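Local coordinates for Bak protein (PDB 5VMN), which is a viral Bcl-2 protein that inhibits apoptosis of the host cell by sequestering the pro-apoptotic protein Bim, at residues N52-E55 with I56-I60; I94-Q97 with L98-F101; V41-F44 with R45-R49. One frame throughout, in Å; residues are numbered along the deposited sequence.

Contact 1. Residues N52-E55 with I56-I60; sequences NILE and IGNNI
Asn52 and Ile56 are hydrogen-bonded across the first turn of helix 53-60 of this Bcl-2 fold. Asn52 is the N-cap. Its backbone O accepts from Ile56 N at 3.0 Å, and its side-chain OD1 accepts from Glu55 N at 3.1 Å. The capping donor stands well above the amide plane of Asn52, 59° out of it, although the N-H itself points nearly straight at the oxygen. The two bonds tie the cap residue to the first turn through both its backbone and its side chain. Ile56 sets CG1 beside its own backbone N (chi1 -65°), which lays that branch against Asn52 O at 3.3 Å. From there its CD1 reaches CD1 of Ile53, an apolar contact at 4.3 Å on the side of the helix that meets Tyr81 of helix 68-84. Leu54 and Asn58 run side by side one turn apart. CD1 of Leu54 lies next to the Asn58 amide, whose OD1 is hydrogen-bonded to NE2 of Gln104. On the solvent side, the extended chain of Glu55 passes the Asn59 amide at a slant, with the carboxylate and amide planes 74° apart. CG of Asn59 lies beside its own backbone N, and this puts the amide beside Glu55 O. That oxygen accepts separately from the backbone N of Asn59 at 2.8 Å. CG of Glu55 lies 4.0 Å from ND2 of Asn59.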
# COMPACT_ATOMS: atom_id res chain seq x y z
N ASN A 52 -11.72 -3.13 3.58
CA ASN A 52 -12.07 -2.41 2.35
C ASN A 52 -10.95 -1.42 2.06
O ASN A 52 -11.01 -0.25 2.45
CB ASN A 52 -13.41 -1.72 2.45
CG ASN A 52 -13.88 -1.19 1.12
OD1 ASN A 52 -13.08 -0.93 0.23
ND2 ASN A 52 -15.19 -1.04 0.97
N ILE A 53 -9.90 -1.91 1.40
CA ILE A 53 -8.70 -1.10 1.26
C ILE A 53 -8.96 0.08 0.34
O ILE A 53 -8.33 1.14 0.50
CB ILE A 53 -7.52 -1.94 0.75
CG1 ILE A 53 -7.31 -3.19 1.61
CG2 ILE A 53 -6.27 -1.10 0.68
CD1 ILE A 53 -7.08 -2.92 3.05
N LEU A 54 -9.80 -0.10 -0.68
CA LEU A 54 -10.11 1.02 -1.56
C LEU A 54 -10.75 2.16 -0.78
O LEU A 54 -10.36 3.32 -0.93
CB LEU A 54 -11.02 0.56 -2.70
CG LEU A 54 -11.48 1.64 -3.66
CD1 LEU A 54 -10.28 2.30 -4.31
CD2 LEU A 54 -12.39 1.00 -4.71
N GLU A 55 -11.69 1.83 0.10
CA GLU A 55 -12.33 2.84 0.93
C GLU A 55 -11.31 3.51 1.84
O GLU A 55 -11.32 4.74 1.99
CB GLU A 55 -13.43 2.22 1.78
CG GLU A 55 -14.11 3.20 2.68
CD GLU A 55 -15.30 2.62 3.43
OE1 GLU A 55 -15.56 3.07 4.57
OE2 GLU A 55 -15.95 1.71 2.88
N ILE A 56 -10.43 2.72 2.45
CA ILE A 56 -9.43 3.30 3.36
C ILE A 56 -8.50 4.24 2.61
O ILE A 56 -8.22 5.35 3.07
CB ILE A 56 -8.63 2.19 4.06
CG1 ILE A 56 -9.56 1.38 4.96
CG2 ILE A 56 -7.51 2.81 4.92
CD1 ILE A 56 -8.90 0.13 5.51
N GLY A 57 -8.04 3.83 1.42
CA GLY A 57 -7.17 4.70 0.63
C GLY A 57 -7.87 5.98 0.22
O GLY A 57 -7.31 7.07 0.34
N ASN A 58 -9.11 5.88 -0.21
CA ASN A 58 -9.84 7.08 -0.56
C ASN A 58 -10.13 7.93 0.68
O ASN A 58 -10.18 9.15 0.58
CB ASN A 58 -11.11 6.73 -1.32
CG ASN A 58 -10.81 6.34 -2.76
OD1 ASN A 58 -9.73 6.62 -3.28
ND2 ASN A 58 -11.76 5.69 -3.40
N ASN A 59 -10.28 7.32 1.85
CA ASN A 59 -10.42 8.15 3.05
C ASN A 59 -9.14 8.97 3.27
O ASN A 59 -9.20 10.14 3.66
CB ASN A 59 -10.66 7.30 4.30
CG ASN A 59 -12.01 6.62 4.35
OD1 ASN A 59 -12.96 7.02 3.71
ND2 ASN A 59 -12.09 5.58 5.19
N ILE A 60 -7.98 8.36 3.06
CA ILE A 60 -6.75 9.02 3.49
C ILE A 60 -6.43 10.21 2.59
O ILE A 60 -5.70 11.11 3.01
CB ILE A 60 -5.58 8.02 3.62
CG1 ILE A 60 -4.63 8.47 4.76
CG2 ILE A 60 -4.79 7.91 2.36
CD1 ILE A 60 -3.64 7.40 5.23

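Contact 2. Residues I94-Q97 with L98-F101; sequences ITEQ and LERF
Two turns of helix 88-103, part of the Bcl-2 helical bundle, carry this contact. Four consecutive i to i+4 hydrogen bonds run through it. Leu98 N, Glu99 N and Arg100 N donate to Ile94 O, Thr95 O and Glu96 O, each at 2.9 Å. Phe101 N donates to Gln97 O at 3.1 Å. On the outer side, the chain of Arg100 bends at chi3 (46°) and turns its guanidinium back along the helix. NH2 of Arg100 then lies 3.3 Å from CG of Gln97, so the charged group meets the aliphatic part of the glutamine. The amide and guanidinium planes are 53° apart. One face of the guanidinium looks onto CA of Gln97 and Glu96 O, both offset toward its rim. The Glu96 carboxylate is near but does not touch it: OE2 of Glu96 comes no closer than 5.3 Å to NH1 of Arg100. Glu99 holds CG beside its own backbone N (chi1 -66°). That brings CG to 3.2 Å from Thr95 O and places OE1 near CA of Glu96. The Gln97 amide is used elsewhere: its OE1 accepts from Ile53 N at the start of helix 53-60. Leu98 is buried, packing on Ser78 of helix 68-84, Ile53 of helix 53-60 and Leu15 of helix 11-16. Phe101 lies against Leu74 of helix 68-84 and against Leu54 and Asn58 of helix 53-60.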
# COMPACT_ATOMS: atom_id res chain seq x y z
N ILE A 94 -7.74 -8.36 -0.82
CA ILE A 94 -6.96 -7.25 -0.28
C ILE A 94 -6.01 -6.71 -1.34
O ILE A 94 -5.90 -5.50 -1.56
CB ILE A 94 -6.20 -7.69 0.99
CG1 ILE A 94 -7.16 -7.87 2.15
CG2 ILE A 94 -5.16 -6.67 1.39
CD1 ILE A 94 -6.61 -8.72 3.26
N THR A 95 -5.29 -7.62 -2.00
CA THR A 95 -4.34 -7.19 -3.03
C THR A 95 -5.05 -6.51 -4.19
O THR A 95 -4.59 -5.48 -4.70
CB THR A 95 -3.52 -8.38 -3.53
OG1 THR A 95 -4.38 -9.30 -4.19
CG2 THR A 95 -2.85 -9.07 -2.40
N GLU A 96 -6.20 -7.06 -4.60
CA GLU A 96 -6.95 -6.44 -5.69
C GLU A 96 -7.49 -5.08 -5.27
O GLU A 96 -7.53 -4.16 -6.09
CB GLU A 96 -8.11 -7.35 -6.13
CG GLU A 96 -7.68 -8.69 -6.64
CD GLU A 96 -8.85 -9.62 -6.95
OE1 GLU A 96 -8.72 -10.38 -7.93
OE2 GLU A 96 -9.88 -9.60 -6.23
N GLN A 97 -7.93 -4.95 -4.01
CA GLN A 97 -8.40 -3.67 -3.51
C GLN A 97 -7.28 -2.63 -3.56
O GLN A 97 -7.48 -1.48 -3.97
CB GLN A 97 -8.94 -3.82 -2.08
CG GLN A 97 -10.27 -4.62 -1.94
CD GLN A 97 -10.67 -4.98 -0.47
OE1 GLN A 97 -10.07 -4.51 0.49
NE2 GLN A 97 -11.66 -5.84 -0.32
N LEU A 98 -6.07 -3.04 -3.16
CA LEU A 98 -4.91 -2.15 -3.21
C LEU A 98 -4.61 -1.72 -4.64
O LEU A 98 -4.42 -0.53 -4.92
CB LEU A 98 -3.68 -2.85 -2.65
CG LEU A 98 -3.20 -2.49 -1.28
CD1 LEU A 98 -1.89 -3.19 -1.05
CD2 LEU A 98 -3.04 -1.02 -1.11
N GLU A 99 -4.55 -2.69 -5.55
CA GLU A 99 -4.27 -2.35 -6.94
C GLU A 99 -5.30 -1.37 -7.48
O GLU A 99 -4.95 -0.41 -8.18
CB GLU A 99 -4.24 -3.62 -7.79
CG GLU A 99 -3.08 -4.54 -7.42
CD GLU A 99 -3.24 -5.96 -7.95
OE1 GLU A 99 -4.39 -6.41 -8.15
OE2 GLU A 99 -2.21 -6.63 -8.16
N ARG A 100 -6.58 -1.58 -7.15
CA ARG A 100 -7.63 -0.70 -7.63
C ARG A 100 -7.41 0.72 -7.14
O ARG A 100 -7.60 1.69 -7.89
CB ARG A 100 -9.01 -1.24 -7.19
CG ARG A 100 -10.18 -1.02 -8.13
CD ARG A 100 -11.28 -2.08 -7.92
NE ARG A 100 -11.56 -2.26 -6.49
CZ ARG A 100 -11.64 -3.43 -5.84
NH1 ARG A 100 -11.47 -4.59 -6.47
NH2 ARG A 100 -11.89 -3.43 -4.54
N PHE A 101 -6.98 0.88 -5.88
CA PHE A 101 -6.73 2.21 -5.36
C PHE A 101 -5.64 2.91 -6.16
O PHE A 101 -5.79 4.07 -6.55
CB PHE A 101 -6.33 2.16 -3.88
CG PHE A 101 -5.88 3.50 -3.35
CD1 PHE A 101 -6.80 4.49 -3.09
CD2 PHE A 101 -4.54 3.77 -3.17
CE1 PHE A 101 -6.42 5.72 -2.63
CE2 PHE A 101 -4.13 5.01 -2.69
CZ PHE A 101 -5.08 5.99 -2.42

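Contact 3. Residues V41-F44 with R45-R49; sequences VETF and RAFPR. With EDO (1,2-ethanediol), chain L.
Glu42 and Arg45 form a salt bridge on the surface where the short helix 40-44 gives way to a loop. OE1 of Glu42 is 2.5 Å from NH1 of Arg45, with an N-H...O angle of 145°; this hydrogen bond is very short and its exact length doubtful. The two side chains lie alongside each other and point the same way, with their carboxylate and guanidinium planes 51° apart. Glu42 bends at chi2 (-54°) to bring OE1 to the edge of the guanidinium. Arg45 runs extended from CG to NE, back along the helix. A water ties the same NH1 to the backbone: it donates to the carbonyl O of Glu42 at 2.7 Å and accepts from NH1 of Arg45 at 2.9 Å, lying in the guanidinium plane. Val41 O sits over one face of the same group, near its rim.

The backbone bonds belong to the turn. Residues Phe44 to Phe47 make a type I beta turn, closed by Phe47 N donating to Phe44 O at 3.0 Å. Overlapping this turn, Ala46 N donates to Thr43 O.

The ring contacts gather round Phe47. CG2 of Thr43 is 3.6 Å from CE2 of Phe47, with Thr43 O in plane at the edge of that ring. CB of Phe47 lies near CD1 of Phe44 at 4.5 Å. Both aromatic residues face helix 68-84: Phe44 meets Tyr81 edge-to-face, and Phe47 packs on Ile77 and Tyr81.

An ethanediol, probably from the crystallisation liquor, also lies beside this turn, but its fit there is doubtful. The contact thus combines two kinds of chemistry. NH1 of Arg45 meets one carboxylate oxygen and one water, and the salt bridge itself probably favours the charged forms of both residues, while the phenylalanines attach the turn to helix 68-84.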
# COMPACT_ATOMS: atom_id res chain seq x y z
N VAL A 41 -0.31 -0.70 14.76
CA VAL A 41 -0.94 -1.86 15.38
C VAL A 41 -2.06 -1.41 16.31
O VAL A 41 -3.14 -2.01 16.34
CB VAL A 41 0.12 -2.70 16.12
CG1 VAL A 41 -0.55 -3.85 16.86
CG2 VAL A 41 1.17 -3.23 15.13
N GLU A 42 -1.82 -0.34 17.07
CA GLU A 42 -2.80 0.08 18.07
C GLU A 42 -4.03 0.71 17.43
O GLU A 42 -5.16 0.48 17.89
CB GLU A 42 -2.12 1.05 19.04
CG GLU A 42 -0.83 0.50 19.64
CD GLU A 42 -1.00 -0.85 20.30
OE1 GLU A 42 -2.03 -1.06 20.98
OE2 GLU A 42 -0.11 -1.71 20.13
N THR A 43 -3.86 1.56 16.42
CA THR A 43 -5.01 2.15 15.78
C THR A 43 -5.75 1.12 14.93
O THR A 43 -6.97 1.20 14.78
CB THR A 43 -4.59 3.35 14.91
OG1 THR A 43 -4.30 4.45 15.75
CG2 THR A 43 -5.71 3.78 13.89
N PHE A 44 -5.03 0.12 14.41
CA PHE A 44 -5.66 -0.87 13.54
C PHE A 44 -6.80 -1.60 14.23
O PHE A 44 -7.74 -2.05 13.58
CB PHE A 44 -4.61 -1.86 13.06
CG PHE A 44 -5.16 -3.03 12.25
CD1 PHE A 44 -5.60 -2.85 10.97
CD2 PHE A 44 -5.17 -4.31 12.79
CE1 PHE A 44 -6.08 -3.93 10.23
CE2 PHE A 44 -5.64 -5.38 12.05
CZ PHE A 44 -6.08 -5.18 10.78
N ARG A 45 -6.73 -1.73 15.56
CA ARG A 45 -7.77 -2.47 16.28
C ARG A 45 -9.13 -1.81 16.15
O ARG A 45 -10.15 -2.47 16.39
CB ARG A 45 -7.39 -2.57 17.75
CG ARG A 45 -6.18 -3.44 17.99
CD ARG A 45 -6.09 -3.89 19.43
NE ARG A 45 -4.84 -4.63 19.61
CZ ARG A 45 -3.68 -4.08 19.94
NH1 ARG A 45 -3.61 -2.78 20.18
NH2 ARG A 45 -2.60 -4.85 20.06
N ALA A 46 -9.15 -0.53 15.80
CA ALA A 46 -10.39 0.23 15.69
C ALA A 46 -10.96 0.19 14.28
O ALA A 46 -12.02 0.78 14.05
CB ALA A 46 -10.16 1.68 16.12
N PHE A 47 -10.32 -0.50 13.35
CA PHE A 47 -10.80 -0.66 11.98
C PHE A 47 -11.78 -1.83 11.90
O PHE A 47 -11.81 -2.67 12.80
CB PHE A 47 -9.61 -0.92 11.06
CG PHE A 47 -8.84 0.32 10.64
CD1 PHE A 47 -8.74 0.67 9.30
CD2 PHE A 47 -8.19 1.10 11.56
CE1 PHE A 47 -8.07 1.80 8.91
CE2 PHE A 47 -7.48 2.22 11.15
CZ PHE A 47 -7.42 2.56 9.83
N PRO A 48 -12.59 -1.92 10.85
CA PRO A 48 -13.54 -3.02 10.76
C PRO A 48 -12.85 -4.33 10.49
O PRO A 48 -11.75 -4.38 9.94
CB PRO A 48 -14.47 -2.65 9.59
CG PRO A 48 -13.95 -1.53 8.99
CD PRO A 48 -12.83 -0.95 9.79
N ARG A 49 -13.53 -5.41 10.88
CA ARG A 49 -12.98 -6.75 10.67
C ARG A 49 -12.85 -7.05 9.19
O ARG A 49 -11.86 -7.67 8.75
CB ARG A 49 -13.87 -7.78 11.38
CG ARG A 49 -13.85 -7.56 12.88
CD ARG A 49 -15.21 -7.70 13.51
NE ARG A 49 -15.51 -9.09 13.69
CZ ARG A 49 -16.68 -9.55 14.09
NH1 ARG A 49 -17.70 -8.74 14.36
NH2 ARG A 49 -16.82 -10.84 14.21
C1 EDO L . -11.19 -4.82 15.05
O1 EDO L . -10.67 -4.82 16.41
C2 EDO L . -10.16 -4.50 13.98
O2 EDO L . -9.02 -5.38 14.02
O HOH W 1 -5.61 -0.69 20.31

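From the N terminus the chain meets contact 3 first, then contact 1, then contact 2. The three follow in series; none encloses or crosses another. Each is local to one continuous run of residues, so none closes a long loop. Contact 3 turns the chain out of helix 40-44, and contact 1 starts helix 53-60. They touch where CD1 of Ile56 meets CD1 of Phe47. Helix 68-84 comes next and packs against all three. Contact 2, in helix 88-103, returns to contact 1 through Gln97 and through Phe101, whose CE1 packs on Gly57. Contacts 2 and 3 do not touch; their nearest atoms are about 8 Å apart.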